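Side-chain contacts in alginase (Pseudoalteromonas, PDB 4Q8K), which probably cleaves alginate by beta-elimination, as a polysaccharide lyase of family 18: residues Q324-P328 against Y329-K333; S342-N345 against C346-L350. All blocks are in the same frame, centred on the assembly; numbering follows the deposited sequence.

Interaction 1: residues Q324-P328 against Y329-K333; sequences QSQDP and YTLDK. With SO4 (sulfate ion), chain C.
The carboxylate of Asp-327 folds back over the turn to take two backbone N-H groups with the single atom OD1. Tyr-329 N is 2.9 Å from Asp-327 OD1, almost in line with its C-O bond, which makes an Asx turn; Thr-330 N comes in 47° above the carboxylate plane, 3.3 Å from Asp-327 OD1. CG lies trans to the backbone N (chi1 -167°), which swings the carboxylate over these donors.

Backbone bonds close the hairpin-like loop: Leu-331 N to Asp-327 O at 2.8 Å, and Asp-327 N to Asp-332 O at 2.9 Å with a nearly straight N-H...O angle of 166°. Thr-330 OG1 adds an ST turn, accepting from Asp-332 N at 3.2 Å.

Apolar contact is slight, with CG of Pro-328 4.1 Å from CD2 of Tyr-329, meeting the ring obliquely. The bent chain of Lys-333 runs alongside Gln-326, and its NZ bonds weakly to a sulfate, probably from the crystallisation liquor, also held by Lys-221 and Tyr-239.

With an alanine at Asp-327, the N-H groups of Tyr-329 and Thr-330 would probably be left without their shared acceptor and the turn freer to shift. One carboxylate oxygen thus organises two successive peptides, while the lysine end probably contributes, weakly, to a spot where an anion can sit.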
# COMPACT_ATOMS: atom_id res chain seq x y z
N GLN A 324 -5.53 -4.34 -6.21
CA GLN A 324 -6.96 -4.22 -6.00
C GLN A 324 -7.73 -4.79 -7.19
O GLN A 324 -7.44 -4.45 -8.33
CB GLN A 324 -7.33 -2.74 -5.83
CG GLN A 324 -6.59 -2.04 -4.69
CD GLN A 324 -6.94 -2.63 -3.33
OE1 GLN A 324 -6.10 -3.26 -2.67
NE2 GLN A 324 -8.18 -2.43 -2.89
N SER A 325 -8.70 -5.66 -6.92
CA SER A 325 -9.49 -6.25 -7.99
C SER A 325 -10.67 -5.34 -8.29
O SER A 325 -11.73 -5.46 -7.69
CB SER A 325 -9.98 -7.65 -7.61
OG SER A 325 -10.64 -8.28 -8.70
N GLN A 326 -10.46 -4.40 -9.22
CA GLN A 326 -11.44 -3.34 -9.48
C GLN A 326 -11.34 -2.89 -10.94
O GLN A 326 -10.24 -2.75 -11.50
CB GLN A 326 -11.21 -2.16 -8.52
CG GLN A 326 -12.32 -1.12 -8.49
CD GLN A 326 -11.98 0.06 -7.58
OE1 GLN A 326 -12.85 0.62 -6.93
NE2 GLN A 326 -10.71 0.41 -7.52
N ASP A 327 -12.49 -2.67 -11.57
CA ASP A 327 -12.53 -2.14 -12.92
C ASP A 327 -12.10 -0.68 -12.85
O ASP A 327 -12.64 0.07 -12.05
CB ASP A 327 -13.96 -2.23 -13.47
CG ASP A 327 -14.03 -2.00 -14.96
OD1 ASP A 327 -13.71 -0.87 -15.41
OD2 ASP A 327 -14.41 -2.95 -15.69
N PRO A 328 -11.13 -0.27 -13.68
CA PRO A 328 -10.64 1.11 -13.60
C PRO A 328 -11.62 2.14 -14.19
O PRO A 328 -11.56 3.31 -13.82
CB PRO A 328 -9.35 1.08 -14.41
CG PRO A 328 -9.57 -0.03 -15.40
CD PRO A 328 -10.35 -1.07 -14.64
N TYR A 329 -12.52 1.70 -15.07
CA TYR A 329 -13.52 2.58 -15.67
C TYR A 329 -14.72 2.81 -14.77
O TYR A 329 -15.16 3.94 -14.60
CB TYR A 329 -14.01 2.01 -17.01
CG TYR A 329 -12.95 2.02 -18.08
CD1 TYR A 329 -12.67 3.18 -18.79
CD2 TYR A 329 -12.21 0.88 -18.37
CE1 TYR A 329 -11.70 3.20 -19.77
CE2 TYR A 329 -11.23 0.90 -19.35
CZ TYR A 329 -10.98 2.06 -20.05
OH TYR A 329 -10.01 2.10 -21.02
N THR A 330 -15.25 1.73 -14.20
CA THR A 330 -16.50 1.79 -13.45
C THR A 330 -16.28 1.78 -11.94
O THR A 330 -17.20 2.05 -11.17
CB THR A 330 -17.40 0.58 -13.79
OG1 THR A 330 -16.77 -0.62 -13.32
CG2 THR A 330 -17.62 0.49 -15.29
N LEU A 331 -15.09 1.41 -11.52
CA LEU A 331 -14.78 1.28 -10.12
C LEU A 331 -15.53 0.17 -9.43
O LEU A 331 -15.53 0.10 -8.24
CB LEU A 331 -15.07 2.58 -9.38
CG LEU A 331 -14.32 3.80 -9.87
CD1 LEU A 331 -14.64 5.02 -9.03
CD2 LEU A 331 -12.84 3.56 -9.91
N ASP A 332 -16.18 -0.69 -10.20
CA ASP A 332 -16.81 -1.84 -9.61
C ASP A 332 -15.78 -2.85 -9.17
O ASP A 332 -14.81 -3.07 -9.83
CB ASP A 332 -17.76 -2.49 -10.58
CG ASP A 332 -19.11 -1.89 -10.54
OD1 ASP A 332 -19.44 -1.08 -9.64
OD2 ASP A 332 -19.86 -2.24 -11.43
N LYS A 333 -16.02 -3.46 -8.04
CA LYS A 333 -15.13 -4.47 -7.58
C LYS A 333 -15.31 -5.73 -8.41
O LYS A 333 -16.34 -5.99 -8.95
CB LYS A 333 -15.36 -4.75 -6.11
CG LYS A 333 -15.36 -3.52 -5.23
CD LYS A 333 -13.98 -3.22 -4.70
CE LYS A 333 -13.69 -1.72 -4.77
NZ LYS A 333 -12.27 -1.35 -4.55
S SO4 C . -11.22 2.61 -2.61
O1 SO4 C . -10.42 3.09 -3.72
O2 SO4 C . -12.31 1.78 -3.08
O3 SO4 C . -10.32 1.83 -1.75
O4 SO4 C . -11.75 3.74 -1.85

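Interaction 2: residues S342-N345 against C346-L350; sequences SFKN and CFEDL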
# COMPACT_ATOMS: atom_id res chain seq x y z
N SER A 342 -11.14 -16.53 -8.13
CA SER A 342 -11.94 -15.40 -8.61
C SER A 342 -11.04 -14.20 -8.95
O SER A 342 -11.26 -13.52 -9.95
CB SER A 342 -13.05 -15.01 -7.63
OG SER A 342 -12.54 -14.31 -6.50
N PHE A 343 -10.02 -13.96 -8.14
CA PHE A 343 -9.13 -12.83 -8.39
C PHE A 343 -8.20 -13.12 -9.55
O PHE A 343 -7.87 -12.24 -10.35
CB PHE A 343 -8.35 -12.46 -7.11
CG PHE A 343 -9.24 -12.05 -5.98
CD1 PHE A 343 -10.22 -11.09 -6.17
CD2 PHE A 343 -9.13 -12.67 -4.74
CE1 PHE A 343 -11.06 -10.72 -5.14
CE2 PHE A 343 -9.97 -12.31 -3.71
CZ PHE A 343 -10.93 -11.32 -3.91
N LYS A 344 -7.78 -14.36 -9.65
CA LYS A 344 -7.09 -14.80 -10.81
C LYS A 344 -7.80 -14.39 -12.08
O LYS A 344 -7.21 -13.85 -12.95
CB LYS A 344 -6.99 -16.32 -10.81
CG LYS A 344 -6.17 -16.82 -11.95
CD LYS A 344 -6.13 -18.34 -12.01
CE LYS A 344 -5.21 -18.77 -13.11
NZ LYS A 344 -5.99 -18.78 -14.34
N ASN A 345 -9.05 -14.73 -12.18
CA ASN A 345 -9.85 -14.44 -13.36
C ASN A 345 -10.06 -12.94 -13.53
O ASN A 345 -10.00 -12.43 -14.65
CB ASN A 345 -11.19 -15.15 -13.31
CG ASN A 345 -11.06 -16.65 -13.50
OD1 ASN A 345 -10.00 -17.15 -13.87
ND2 ASN A 345 -12.13 -17.38 -13.24
N CYS A 346 -10.30 -12.25 -12.42
CA CYS A 346 -10.44 -10.80 -12.49
C CYS A 346 -9.21 -10.12 -13.10
O CYS A 346 -9.34 -9.31 -14.02
CB CYS A 346 -10.71 -10.24 -11.10
SG CYS A 346 -12.35 -10.58 -10.49
N PHE A 347 -8.03 -10.45 -12.60
CA PHE A 347 -6.82 -9.80 -13.09
C PHE A 347 -6.54 -10.15 -14.55
O PHE A 347 -6.01 -9.33 -15.30
CB PHE A 347 -5.62 -10.07 -12.17
CG PHE A 347 -5.75 -9.43 -10.82
CD1 PHE A 347 -6.04 -8.08 -10.71
CD2 PHE A 347 -5.61 -10.18 -9.66
CE1 PHE A 347 -6.17 -7.48 -9.47
CE2 PHE A 347 -5.75 -9.60 -8.42
CZ PHE A 347 -6.02 -8.24 -8.32
N GLU A 348 -6.91 -11.36 -14.96
CA GLU A 348 -6.79 -11.72 -16.36
C GLU A 348 -7.67 -10.83 -17.22
O GLU A 348 -7.21 -10.26 -18.21
CB GLU A 348 -7.14 -13.20 -16.55
CG GLU A 348 -6.03 -14.13 -16.11
CD GLU A 348 -6.43 -15.60 -16.23
OE1 GLU A 348 -5.54 -16.46 -16.06
OE2 GLU A 348 -7.62 -15.87 -16.50
N ASP A 349 -8.93 -10.70 -16.82
CA ASP A 349 -9.92 -9.94 -17.59
C ASP A 349 -9.61 -8.45 -17.56
O ASP A 349 -9.88 -7.73 -18.52
CB ASP A 349 -11.33 -10.20 -17.04
CG ASP A 349 -11.81 -11.64 -17.30
OD1 ASP A 349 -11.08 -12.42 -17.93
OD2 ASP A 349 -12.94 -11.96 -16.87
N LEU A 350 -9.03 -8.00 -16.44
CA LEU A 350 -8.66 -6.59 -16.29
C LEU A 350 -7.39 -6.26 -17.06
O LEU A 350 -6.99 -5.09 -17.12
CB LEU A 350 -8.44 -6.25 -14.81
CG LEU A 350 -9.69 -6.26 -13.93
CD1 LEU A 350 -9.27 -6.39 -12.47
CD2 LEU A 350 -10.53 -5.01 -14.16
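Phe-347 sets its ring beside the carbonyl of Phe-343 one helical turn earlier, and this buried side is where the atoms crowd. CD2 of Phe-347 is 3.1 Å from Phe-343 O, approached obliquely, while CE2 of Phe-347 reaches CB of Phe-343 at 4.1 Å. The Phe-343 carbonyl still accepts its helical bond, 2.9 Å from Phe-347 N. Alongside, SG of Cys-346 lies 3.2 Å from Ser-342 O; its first torsion turns SG beside its own backbone N (chi1 -73°), and SG is bonded to Cys-334 as a disulfide. Trp-187 of strand 186-193 meets the Phe-347 ring and also touches Phe-343, so both phenylalanines face the sheet.

The exposed side is looser and polar. Lys-344 runs out extended and bends only at its last torsion (chi4 -86°), bringing NZ to 2.9 Å from OE1 of Glu-348 in an i to i+4 salt bridge. The ammonium sits 39° above the carboxylate plane; OE2 of Glu-348 stays 4.0 Å from Lys-344 NZ, so one oxygen carries the bond.

The helix is therefore amphipathic: two aromatics and a covalent sulfur link fasten its inner side to the fold, while Lys-344 and Glu-348 probably offset each other's charge on the outer side, a pairing that solvent would probably weaken.

Interaction 1 precedes interaction 2 along the chain, and their centres lie 11 Å apart on the same side of the molecule. They meet directly: Ser-325 OG sits 3.1 Å from Cys-346 CB, and Gln-326 O lies 3.5 Å from Leu-350 CD2. The disulfide between Cys-334 and Cys-346 ties the end of the 324-333 loop to helix 340-349, and Ser-325 OG, hydrogen-bonded to Cys-334 O, bridges the same junction. At its far end the loop approaches the calcium site, with the Pro-328 side chain about 8 Å from the ion, and Tyr-329 OH bonds to Asn-254, next to the calcium ligand Asn-255. Interaction 1 thus touches helix 340-349 and also comes near the metal site.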